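Local structure of class II aldolase/adducin domain protein (Pseudomonas syringae pv. phaseolicola 1448A, 3OCR) at residues P145-S150 and C213-A218; K182-L187 and I203-A208. The protein belongs to the class II aldolase family, whose members include sugar-phosphate aldolases and adducins, and is tentatively linked to actin filament binding, its own reaction being unestablished. All coordinates share one frame; numbering follows the deposited sequence.

Contact 1: P145-S150 and C213-A218; sequences PISQHS and CNIQIA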
loop_
_atom_site.group_PDB
_atom_site.type_symbol
_atom_site.label_atom_id
_atom_site.label_comp_id
_atom_site.label_asym_id
_atom_site.label_seq_id
_atom_site.Cartn_x
_atom_site.Cartn_y
_atom_site.Cartn_z
ATOM N N PRO A 145 5.258 -2.322 23.420
ATOM C CA PRO A 145 4.847 -1.001 23.918
ATOM C C PRO A 145 5.737 0.147 23.347
ATOM O O PRO A 145 6.561 0.713 24.058
ATOM C CB PRO A 145 4.994 -1.149 25.429
ATOM C CG PRO A 145 6.131 -2.111 25.624
ATOM C CD PRO A 145 6.155 -3.013 24.375
ATOM N N ILE A 146 5.580 0.465 22.070
ATOM C CA ILE A 146 6.535 1.395 21.398
ATOM C C ILE A 146 5.850 2.564 20.706
ATOM O O ILE A 146 6.499 3.370 20.023
ATOM C CB ILE A 146 7.480 0.659 20.395
ATOM C CG1 ILE A 146 6.706 -0.276 19.454
ATOM C CG2 ILE A 146 8.502 -0.177 21.157
ATOM C CD1 ILE A 146 6.042 0.432 18.295
ATOM N N SER A 147 4.545 2.652 20.878
ATOM C CA SER A 147 3.774 3.747 20.314
ATOM C C SER A 147 2.624 4.085 21.249
ATOM O O SER A 147 2.181 3.245 22.023
ATOM C CB SER A 147 3.240 3.387 18.926
ATOM O OG SER A 147 2.214 2.377 18.989
ATOM N N GLN A 148 2.105 5.309 21.179
ATOM C CA GLN A 148 0.922 5.649 21.976
ATOM C C GLN A 148 -0.215 4.641 21.747
ATOM O O GLN A 148 -0.925 4.246 22.674
ATOM C CB GLN A 148 0.437 7.044 21.638
ATOM C CG GLN A 148 -0.786 7.462 22.430
ATOM C CD GLN A 148 -0.928 8.962 22.491
ATOM O OE1 GLN A 148 -1.828 9.542 21.849
ATOM N NE2 GLN A 148 -0.040 9.608 23.244
ATOM N N HIS A 149 -0.377 4.244 20.494
ATOM C CA HIS A 149 -1.441 3.334 20.081
ATOM C C HIS A 149 -1.313 1.929 20.688
ATOM O O HIS A 149 -2.308 1.358 21.141
ATOM C CB HIS A 149 -1.490 3.277 18.551
ATOM C CG HIS A 149 -1.715 4.616 17.930
ATOM N ND1 HIS A 149 -0.758 5.614 17.954
ATOM C CD2 HIS A 149 -2.796 5.141 17.310
ATOM C CE1 HIS A 149 -1.240 6.691 17.355
ATOM N NE2 HIS A 149 -2.470 6.430 16.952
ATOM N N SER A 150 -0.099 1.376 20.705
ATOM C CA SER A 150 0.113 0.067 21.313
ATOM C C SER A 150 0.123 0.128 22.849
ATOM O O SER A 150 -0.359 -0.808 23.501
ATOM C CB SER A 150 1.410 -0.576 20.816
ATOM O OG SER A 150 2.516 0.247 21.102
ATOM N N CYS A 213 -0.984 -2.442 15.264
ATOM C CA CYS A 213 -0.220 -3.427 14.519
ATOM C C CYS A 213 0.420 -2.867 13.249
ATOM O O CYS A 213 1.564 -3.182 13.002
ATOM C CB CYS A 213 -1.017 -4.695 14.187
ATOM S SG CYS A 213 -1.656 -5.593 15.620
ATOM N N ASN A 214 -0.311 -2.080 12.443
ATOM C CA ASN A 214 0.290 -1.427 11.278
ATOM C C ASN A 214 1.609 -0.705 11.638
ATOM O O ASN A 214 2.626 -0.767 10.919
ATOM C CB ASN A 214 -0.634 -0.335 10.703
ATOM C CG ASN A 214 -1.984 -0.843 10.200
ATOM O OD1 ASN A 214 -2.975 -0.094 10.256
ATOM N ND2 ASN A 214 -2.027 -2.049 9.623
ATOM N N ILE A 215 1.551 0.033 12.729
ATOM C CA ILE A 215 2.604 0.892 13.131
ATOM C C ILE A 215 3.768 -0.018 13.579
ATOM O O ILE A 215 4.924 0.279 13.289
ATOM C CB ILE A 215 2.166 1.776 14.352
ATOM C CG1 ILE A 215 1.245 2.917 13.923
ATOM C CG2 ILE A 215 3.402 2.312 15.082
ATOM C CD1 ILE A 215 0.378 3.440 15.095
ATOM N N GLN A 216 3.458 -1.114 14.255
ATOM C CA GLN A 216 4.561 -1.999 14.797
ATOM C C GLN A 216 5.420 -2.607 13.676
ATOM O O GLN A 216 6.655 -2.720 13.796
ATOM C CB GLN A 216 3.994 -3.174 15.569
ATOM C CG GLN A 216 5.180 -4.132 16.139
ATOM C CD GLN A 216 4.690 -5.047 17.252
ATOM O OE1 GLN A 216 3.989 -4.607 18.164
ATOM N NE2 GLN A 216 5.045 -6.317 17.180
ATOM N N ILE A 217 4.742 -3.051 12.623
ATOM C CA ILE A 217 5.390 -3.715 11.502
ATOM C C ILE A 217 6.378 -2.728 10.838
ATOM O O ILE A 217 7.518 -3.093 10.573
ATOM C CB ILE A 217 4.360 -4.261 10.465
ATOM C CG1 ILE A 217 3.495 -5.377 11.072
ATOM C CG2 ILE A 217 5.071 -4.818 9.177
ATOM C CD1 ILE A 217 4.281 -6.408 11.918
ATOM N N ALA A 218 5.938 -1.482 10.638
ATOM C CA ALA A 218 6.852 -0.403 10.134
ATOM C C ALA A 218 7.999 -0.110 11.112
ATOM O O ALA A 218 9.200 -0.103 10.718
ATOM C CB ALA A 218 6.068 0.860 9.848
#
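The imidazole of His149 carries the terminal methyl of Ile215 on one of its faces: CD1 sits 3.6 Å above the ring plane, displaced toward the rim on the CG side, and is 3.7 Å from His149 CG. It is a CH-pi contact over the face in which the two side chains cross at about a right angle. Further round the ring the partners are aromatic or charged: Tyr211 of the same chain meets it edge to face, His129 of a neighbouring subunit stands nearly perpendicular to it, and NE2 is hydrogen-bonded to Asp52 of that subunit. The carboxylate probably fixes the ring's rotation.

Ile215 divides its two branches between the partners. Its CG1 is anti to the carbonyl carbon (chi1 -76°) and the branch runs on extended (chi2 158°), which brings CD1 to the histidine, while the CG2 methyl turns to Ser147 and lies 4.0 Å from Ser147 CB. Ile134 of the neighbouring subunit packs against both Ile215 and His149, extending this apolar patch across the interface.

Ser147 occupies the N-cap position of the short helix 148-151. Its backbone N donates to Ser150 OG over 3.2 Å with a bent angle of 139°, and Ser150 OG is also hydrogen-bonded to Leu144 O, so one hydroxyl gathers the chain just ahead of the helix. On the other side of the contact, Gln216 OE1 accepts from Leu144 N, joining helix 199-219 to the same approach.

This is the packing of a short helix, with a serine at its N-cap position, against a long helix of an AraD-like fold, placed where subunits of the tetramer meet.

Contact 2: K182-L187 and I203-A208; sequences KSVMIL and IQQLHA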
loop_
_atom_site.group_PDB
_atom_site.type_symbol
_atom_site.label_atom_id
_atom_site.label_comp_id
_atom_site.label_asym_id
_atom_site.label_seq_id
_atom_site.Cartn_x
_atom_site.Cartn_y
_atom_site.Cartn_z
ATOM N N LYS A 182 -10.598 -10.175 30.131
ATOM C CA LYS A 182 -10.206 -9.157 29.133
ATOM C C LYS A 182 -11.180 -9.173 27.953
ATOM O O LYS A 182 -12.058 -10.034 27.879
ATOM C CB LYS A 182 -8.781 -9.389 28.645
ATOM C CG LYS A 182 -7.728 -9.347 29.780
ATOM C CD LYS A 182 -6.373 -9.662 29.224
ATOM C CE LYS A 182 -5.291 -8.894 29.936
ATOM N NZ LYS A 182 -4.721 -9.706 31.010
ATOM N N SER A 183 -11.042 -8.221 27.052
ATOM C CA SER A 183 -11.929 -8.152 25.904
ATOM C C SER A 183 -11.168 -7.957 24.582
ATOM O O SER A 183 -11.769 -7.584 23.545
ATOM C CB SER A 183 -12.996 -7.067 26.097
ATOM O OG SER A 183 -12.418 -5.762 26.045
ATOM N N VAL A 184 -9.851 -8.175 24.640
ATOM C CA VAL A 184 -8.957 -8.117 23.464
ATOM C C VAL A 184 -8.007 -9.305 23.560
ATOM O O VAL A 184 -7.426 -9.541 24.633
ATOM C CB VAL A 184 -8.091 -6.844 23.458
ATOM C CG1 VAL A 184 -7.211 -6.821 22.217
ATOM C CG2 VAL A 184 -8.955 -5.563 23.543
HETATM N N MSE A 185 -7.867 -10.050 22.456
HETATM C CA MSE A 185 -7.006 -11.226 22.424
HETATM C C MSE A 185 -6.210 -11.305 21.121
HETATM O O MSE A 185 -6.711 -11.037 20.005
HETATM C CB MSE A 185 -7.792 -12.521 22.631
HETATM C CG MSE A 185 -6.874 -13.776 22.952
HETATM SE SE MSE A 185 -7.793 -15.191 23.958
HETATM C CE MSE A 185 -9.438 -14.961 22.905
ATOM N N ILE A 186 -4.957 -11.682 21.269
ATOM C CA ILE A 186 -4.182 -11.980 20.099
ATOM C C ILE A 186 -4.134 -13.500 19.989
ATOM O O ILE A 186 -3.635 -14.221 20.886
ATOM C CB ILE A 186 -2.782 -11.270 20.131
ATOM C CG1 ILE A 186 -2.978 -9.759 19.964
ATOM C CG2 ILE A 186 -1.851 -11.820 19.044
ATOM C CD1 ILE A 186 -1.664 -8.905 20.096
ATOM N N LEU A 187 -4.689 -13.995 18.896
ATOM C CA LEU A 187 -4.665 -15.428 18.621
ATOM C C LEU A 187 -3.354 -15.681 17.881
ATOM O O LEU A 187 -3.217 -15.350 16.715
ATOM C CB LEU A 187 -5.891 -15.818 17.768
ATOM C CG LEU A 187 -7.250 -15.426 18.350
ATOM C CD1 LEU A 187 -8.324 -15.425 17.265
ATOM C CD2 LEU A 187 -7.663 -16.331 19.529
ATOM N N ILE A 203 -15.790 -2.526 17.809
ATOM C CA ILE A 203 -15.197 -1.965 16.624
ATOM C C ILE A 203 -14.150 -0.900 16.953
ATOM O O ILE A 203 -13.146 -0.786 16.228
ATOM C CB ILE A 203 -16.307 -1.359 15.693
ATOM C CG1 ILE A 203 -16.975 -2.472 14.878
ATOM C CG2 ILE A 203 -15.715 -0.302 14.792
ATOM C CD1 ILE A 203 -16.089 -3.181 13.802
ATOM N N GLN A 204 -14.370 -0.111 18.021
ATOM C CA GLN A 204 -13.398 0.912 18.377
ATOM C C GLN A 204 -12.106 0.228 18.796
ATOM O O GLN A 204 -11.040 0.627 18.365
ATOM C CB GLN A 204 -13.859 1.829 19.525
ATOM C CG GLN A 204 -12.825 2.969 19.822
ATOM C CD GLN A 204 -13.272 3.983 20.867
ATOM O OE1 GLN A 204 -14.065 3.683 21.749
ATOM N NE2 GLN A 204 -12.747 5.198 20.770
ATOM N N GLN A 205 -12.216 -0.809 19.622
ATOM C CA GLN A 205 -11.034 -1.556 20.058
ATOM C C GLN A 205 -10.314 -2.215 18.874
ATOM O O GLN A 205 -9.082 -2.237 18.827
ATOM C CB GLN A 205 -11.438 -2.622 21.073
ATOM C CG GLN A 205 -12.099 -2.080 22.355
ATOM C CD GLN A 205 -11.886 -3.029 23.505
ATOM O OE1 GLN A 205 -10.976 -2.840 24.312
ATOM N NE2 GLN A 205 -12.712 -4.063 23.585
ATOM N N LEU A 206 -11.078 -2.753 17.915
ATOM C CA LEU A 206 -10.472 -3.439 16.764
ATOM C C LEU A 206 -9.710 -2.454 15.858
ATOM O O LEU A 206 -8.567 -2.714 15.459
ATOM C CB LEU A 206 -11.514 -4.227 15.959
ATOM C CG LEU A 206 -11.017 -4.914 14.671
ATOM C CD1 LEU A 206 -10.059 -6.048 14.997
ATOM C CD2 LEU A 206 -12.225 -5.400 13.825
ATOM N N HIS A 207 -10.370 -1.355 15.515
ATOM C CA HIS A 207 -9.768 -0.234 14.789
ATOM C C HIS A 207 -8.448 0.233 15.395
ATOM O O HIS A 207 -7.470 0.428 14.666
ATOM C CB HIS A 207 -10.769 0.923 14.693
ATOM C CG HIS A 207 -10.387 1.999 13.718
ATOM N ND1 HIS A 207 -11.133 3.148 13.562
ATOM C CD2 HIS A 207 -9.365 2.099 12.832
ATOM C CE1 HIS A 207 -10.586 3.913 12.633
ATOM N NE2 HIS A 207 -9.514 3.298 12.172
ATOM N N ALA A 208 -8.422 0.415 16.712
ATOM C CA ALA A 208 -7.207 0.846 17.390
ATOM C C ALA A 208 -6.132 -0.209 17.382
ATOM O O ALA A 208 -4.953 0.119 17.224
ATOM C CB ALA A 208 -7.494 1.278 18.830
HETATM O O HOH W 1 -9.884 -3.665 26.767
#
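Gln205 reaches from helix 199-219 to Val184, the first residue of strand 184-187, and to Ser183 just ahead of it. From CB, which points at the strand, CG leaves anti to the carbonyl carbon (chi1 -60°) and the chain runs on extended, carrying the amide clear of its own helix. At CD the side chain comes up to Val184, whose CG2 methyl lies 3.9 Å away, and the same methyl is 3.5 Å from OE1. The two side chains slant across one another.

The amide then parts into its two ends. NE2 donates to Ser183 OG at 3.0 Å; the bond is nearly straight, 169°, and the hydroxyl oxygen lies only 6° out of the amide plane. OE1 accepts from a water at 2.8 Å, and that water also reaches Ser183 OG by a weak bond. Beyond the two segments, Arg156 NH2 donates to OE1, while NE2 makes a weak bond to Gly195 O on the adjoining strand.

Arg156, which can only donate, and more weakly Gly195 O, which can only accept, set which end of the amide is which; the hydroxyl and the water could serve either way. The guanidinium probably polarises the carbonyl further, which would make the NE2 protons slightly better donors to Ser183 and couple the bonds at the two ends of the group.

Both contacts rest on helix 199-219, contact 2 on its first half and contact 1 near its end, with centres 14 Å apart and no touch between them. Contact 2, about 6 Å from the centre of the chain, is an interior join of helix to sheet; contact 1 lies about 19 Å out, yet it is largely buried, with a neighbouring subunit packed against it. Their chemistry differs with their place: the central one depends on a directional hydrogen bond from an amide to a hydroxyl and on a water, whereas the peripheral one joins its segments through methyl groups and a ring face, leaving the charged partner to another chain. Along the sequence, contact 2 is nested within the loop closed by contact 1.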